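Local coordinates for protein peptidase M3B, oligoendopeptidase F (Enterococcus faecium, PDB 2QR4) that probably hydrolyses peptide bonds in oligopeptides as a metallopeptidase of family M3, the oligoendopeptidase F group, at residues L161-I166 with Y201-Q206. Residues are numbered along the deposited sequence; the frame is centred on the assembly and turned at random.
Sequences LVFPTI and YSVYEQ
Ser202 meets Pro164 at the end of the contact nearer the strand: its OG lies 3.9 Å from Pro164 CG, while the hydroxyl is hydrogen-bonded to the backbone O of Gly199, one helical turn back. Val203 makes the largest share of the contact. Its CB and both methyls lie against the CD1-CE1 side of the Phe163 ring, with Val203 CG2 3.7 Å from Phe163 CD1. Val203 CG1 stands anti to the backbone N (chi1 172°), which turns it to Leu161 CD2, met at 3.9 Å; CG2 reaches Phe163 CD1, Pro164 CD and the carbonyl O of Val162. Thus 161-166, the connection from helix 143-160 into a two-stranded antiparallel hairpin (165-167 with 173-175), runs over the last turn of helix 190-206 and is held to it by apolar side chains, with no hydrogen bond between the two segments. Tyr204 extends this surface. Tyr204 CE2 comes to the edge of the Phe163 ring, near that ring's plane, 3.7 Å from Phe163 CE1; the two ring planes are inclined at 41° with centroids 5.8 Å apart. At the opposite edge of the tyrosine ring, but on the same side of its plane, Tyr204 CE1 is 4.0 Å from Leu161 CD1. The Tyr204 OH is hydrogen-bonded to Asn157 ND2 in helix 143-160, so this phenol also ties the two helices together, and His178, edge-to-face with Phe163, touches Tyr204 as well. Gln206 turns to the second subunit, where its NE2 is hydrogen-bonded to the backbone O of Asp160 of that neighbouring chain.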
ATOM      1  N   LEU A 161      12.529   9.804  -2.502  1.00 40.73           N
ATOM      2  CA  LEU A 161      13.215   9.964  -3.797  1.00 45.79           C
ATOM      3  C   LEU A 161      14.232  11.107  -3.775  1.00 42.74           C
ATOM      4  O   LEU A 161      13.936  12.190  -3.283  1.00 45.40           O
ATOM      5  CB  LEU A 161      12.218  10.231  -4.925  1.00 46.63           C
ATOM      6  CG  LEU A 161      11.286   9.097  -5.347  1.00 43.87           C
ATOM      7  CD1 LEU A 161      10.554   9.471  -6.611  1.00 37.57           C
ATOM      8  CD2 LEU A 161      12.052   7.844  -5.559  1.00 37.23           C
ATOM      9  N   VAL A 162      15.441  10.872  -4.279  1.00 45.10           N
ATOM     10  CA  VAL A 162      16.327  12.000  -4.573  1.00 44.39           C
ATOM     11  C   VAL A 162      16.770  11.915  -6.031  1.00 48.15           C
ATOM     12  O   VAL A 162      17.035  10.831  -6.555  1.00 43.47           O
ATOM     13  CB  VAL A 162      17.544  12.191  -3.588  1.00 48.01           C
ATOM     14  CG1 VAL A 162      17.377  11.399  -2.299  1.00 39.51           C
ATOM     15  CG2 VAL A 162      18.851  11.861  -4.260  1.00 42.90           C
ATOM     16  N   PHE A 163      16.809  13.073  -6.682  1.00 46.22           N
ATOM     17  CA  PHE A 163      17.034  13.158  -8.120  1.00 44.75           C
ATOM     18  C   PHE A 163      18.470  13.546  -8.431  1.00 42.53           C
ATOM     19  O   PHE A 163      19.175  14.073  -7.570  1.00 40.45           O
ATOM     20  CB  PHE A 163      16.044  14.152  -8.730  1.00 45.09           C
ATOM     21  CG  PHE A 163      14.616  13.742  -8.557  1.00 40.93           C
ATOM     22  CD1 PHE A 163      13.998  12.934  -9.497  1.00 43.45           C
ATOM     23  CD2 PHE A 163      13.906  14.118  -7.430  1.00 39.88           C
ATOM     24  CE1 PHE A 163      12.680  12.525  -9.331  1.00 44.95           C
ATOM     25  CE2 PHE A 163      12.586  13.721  -7.264  1.00 37.34           C
ATOM     26  CZ  PHE A 163      11.979  12.919  -8.217  1.00 38.56           C
ATOM     27  N   PRO A 164      18.917  13.294  -9.666  1.00 38.10           N
ATOM     28  CA  PRO A 164      20.336  13.521  -9.862  1.00 50.12           C
ATOM     29  C   PRO A 164      20.674  15.005  -9.952  1.00 51.52           C
ATOM     30  O   PRO A 164      19.789  15.857  -9.971  1.00 47.36           O
ATOM     31  CB  PRO A 164      20.652  12.804 -11.194  1.00 38.04           C
ATOM     32  CG  PRO A 164      19.366  12.262 -11.712  1.00 45.00           C
ATOM     33  CD  PRO A 164      18.241  12.841 -10.893  1.00 49.42           C
ATOM     34  N   THR A 165      21.969  15.277  -9.977  1.00 50.47           N
ATOM     35  CA  THR A 165      22.539  16.583 -10.238  1.00 42.82           C
ATOM     36  C   THR A 165      22.609  16.826 -11.744  1.00 36.41           C
ATOM     37  O   THR A 165      22.845  15.902 -12.514  1.00 42.44           O
ATOM     38  CB  THR A 165      23.982  16.599  -9.658  1.00 45.22           C
ATOM     39  OG1 THR A 165      23.985  17.284  -8.403  1.00 49.96           O
ATOM     40  CG2 THR A 165      24.976  17.242 -10.608  1.00 47.13           C
ATOM     41  N   ILE A 166      22.423  18.067 -12.167  1.00 39.83           N
ATOM     42  CA  ILE A 166      22.682  18.431 -13.551  1.00 37.99           C
ATOM     43  C   ILE A 166      23.605  19.643 -13.587  1.00 42.57           C
ATOM     44  O   ILE A 166      23.909  20.221 -12.545  1.00 44.35           O
ATOM     45  CB  ILE A 166      21.381  18.805 -14.291  1.00 46.11           C
ATOM     46  CG1 ILE A 166      20.734  20.030 -13.628  1.00 45.27           C
ATOM     47  CG2 ILE A 166      20.426  17.623 -14.324  1.00 43.46           C
ATOM     48  CD1 ILE A 166      19.597  20.655 -14.407  1.00 32.12           C
ATOM     49  N   TYR A 201      13.104  12.004 -14.974  1.00 49.11           N
ATOM     50  CA  TYR A 201      12.501  10.776 -15.473  1.00 41.02           C
ATOM     51  C   TYR A 201      13.366   9.537 -15.287  1.00 42.13           C
ATOM     52  O   TYR A 201      12.840   8.434 -15.227  1.00 51.77           O
ATOM     53  CB  TYR A 201      12.005  10.940 -16.906  1.00 43.37           C
ATOM     54  CG  TYR A 201      10.671  11.643 -16.942  1.00 45.21           C
ATOM     55  CD1 TYR A 201       9.500  10.956 -16.668  1.00 47.77           C
ATOM     56  CD2 TYR A 201      10.585  13.003 -17.188  1.00 49.80           C
ATOM     57  CE1 TYR A 201       8.263  11.606 -16.666  1.00 51.64           C
ATOM     58  CE2 TYR A 201       9.362  13.658 -17.190  1.00 46.18           C
ATOM     59  CZ  TYR A 201       8.203  12.946 -16.938  1.00 52.08           C
ATOM     60  OH  TYR A 201       6.983  13.590 -16.945  1.00 63.88           O
ATOM     61  N   SER A 202      14.679   9.698 -15.168  1.00 37.67           N
ATOM     62  CA  SER A 202      15.508   8.525 -14.894  1.00 42.43           C
ATOM     63  C   SER A 202      15.072   7.891 -13.569  1.00 41.29           C
ATOM     64  O   SER A 202      15.109   6.686 -13.409  1.00 43.53           O
ATOM     65  CB  SER A 202      17.002   8.879 -14.871  1.00 32.96           C
ATOM     66  OG  SER A 202      17.300   9.769 -13.807  1.00 49.99           O
ATOM     67  N   VAL A 203      14.625   8.710 -12.630  1.00 38.48           N
ATOM     68  CA  VAL A 203      14.203   8.202 -11.332  1.00 42.55           C
ATOM     69  C   VAL A 203      12.809   7.567 -11.360  1.00 44.06           C
ATOM     70  O   VAL A 203      12.599   6.518 -10.763  1.00 49.44           O
ATOM     71  CB  VAL A 203      14.278   9.310 -10.240  1.00 45.77           C
ATOM     72  CG1 VAL A 203      13.663   8.826  -8.938  1.00 33.98           C
ATOM     73  CG2 VAL A 203      15.731   9.728 -10.019  1.00 39.20           C
ATOM     74  N   TYR A 204      11.851   8.199 -12.032  1.00 39.57           N
ATOM     75  CA  TYR A 204      10.533   7.575 -12.188  1.00 39.78           C
ATOM     76  C   TYR A 204      10.606   6.253 -12.924  1.00 42.69           C
ATOM     77  O   TYR A 204       9.904   5.305 -12.582  1.00 54.09           O
ATOM     78  CB  TYR A 204       9.506   8.542 -12.797  1.00 36.55           C
ATOM     79  CG  TYR A 204       9.125   9.540 -11.757  1.00 40.29           C
ATOM     80  CD1 TYR A 204       8.317   9.174 -10.686  1.00 39.78           C
ATOM     81  CD2 TYR A 204       9.664  10.817 -11.768  1.00 42.10           C
ATOM     82  CE1 TYR A 204       8.017  10.073  -9.681  1.00 44.03           C
ATOM     83  CE2 TYR A 204       9.367  11.722 -10.777  1.00 35.10           C
ATOM     84  CZ  TYR A 204       8.545  11.348  -9.738  1.00 39.46           C
ATOM     85  OH  TYR A 204       8.261  12.257  -8.759  1.00 41.07           O
ATOM     86  N   GLU A 205      11.482   6.169 -13.912  1.00 46.69           N
ATOM     87  CA  GLU A 205      11.692   4.912 -14.603  1.00 44.53           C
ATOM     88  C   GLU A 205      12.237   3.839 -13.644  1.00 51.11           C
ATOM     89  O   GLU A 205      11.770   2.701 -13.629  1.00 48.06           O
ATOM     90  CB  GLU A 205      12.619   5.112 -15.803  1.00 44.82           C
ATOM     91  CG  GLU A 205      13.202   3.812 -16.386  1.00 47.24           C
ATOM     92  CD  GLU A 205      13.911   4.019 -17.724  1.00 58.36           C
ATOM     93  OE1 GLU A 205      14.504   5.095 -17.947  1.00 65.63           O
ATOM     94  OE2 GLU A 205      13.882   3.096 -18.560  1.00 72.71           O
ATOM     95  N   GLN A 206      13.225   4.195 -12.839  1.00 39.02           N
ATOM     96  CA  GLN A 206      13.771   3.236 -11.896  1.00 39.81           C
ATOM     97  C   GLN A 206      12.697   2.674 -10.963  1.00 47.55           C
ATOM     98  O   GLN A 206      12.715   1.490 -10.627  1.00 43.58           O
ATOM     99  CB  GLN A 206      14.855   3.886 -11.048  1.00 41.49           C
ATOM    100  CG  GLN A 206      15.733   2.886 -10.301  1.00 42.77           C
ATOM    101  CD  GLN A 206      16.555   3.559  -9.221  1.00 53.99           C
ATOM    102  OE1 GLN A 206      16.908   4.747  -9.324  1.00 59.87           O
ATOM    103  NE2 GLN A 206      16.859   2.813  -8.171  1.00 48.41           N
TER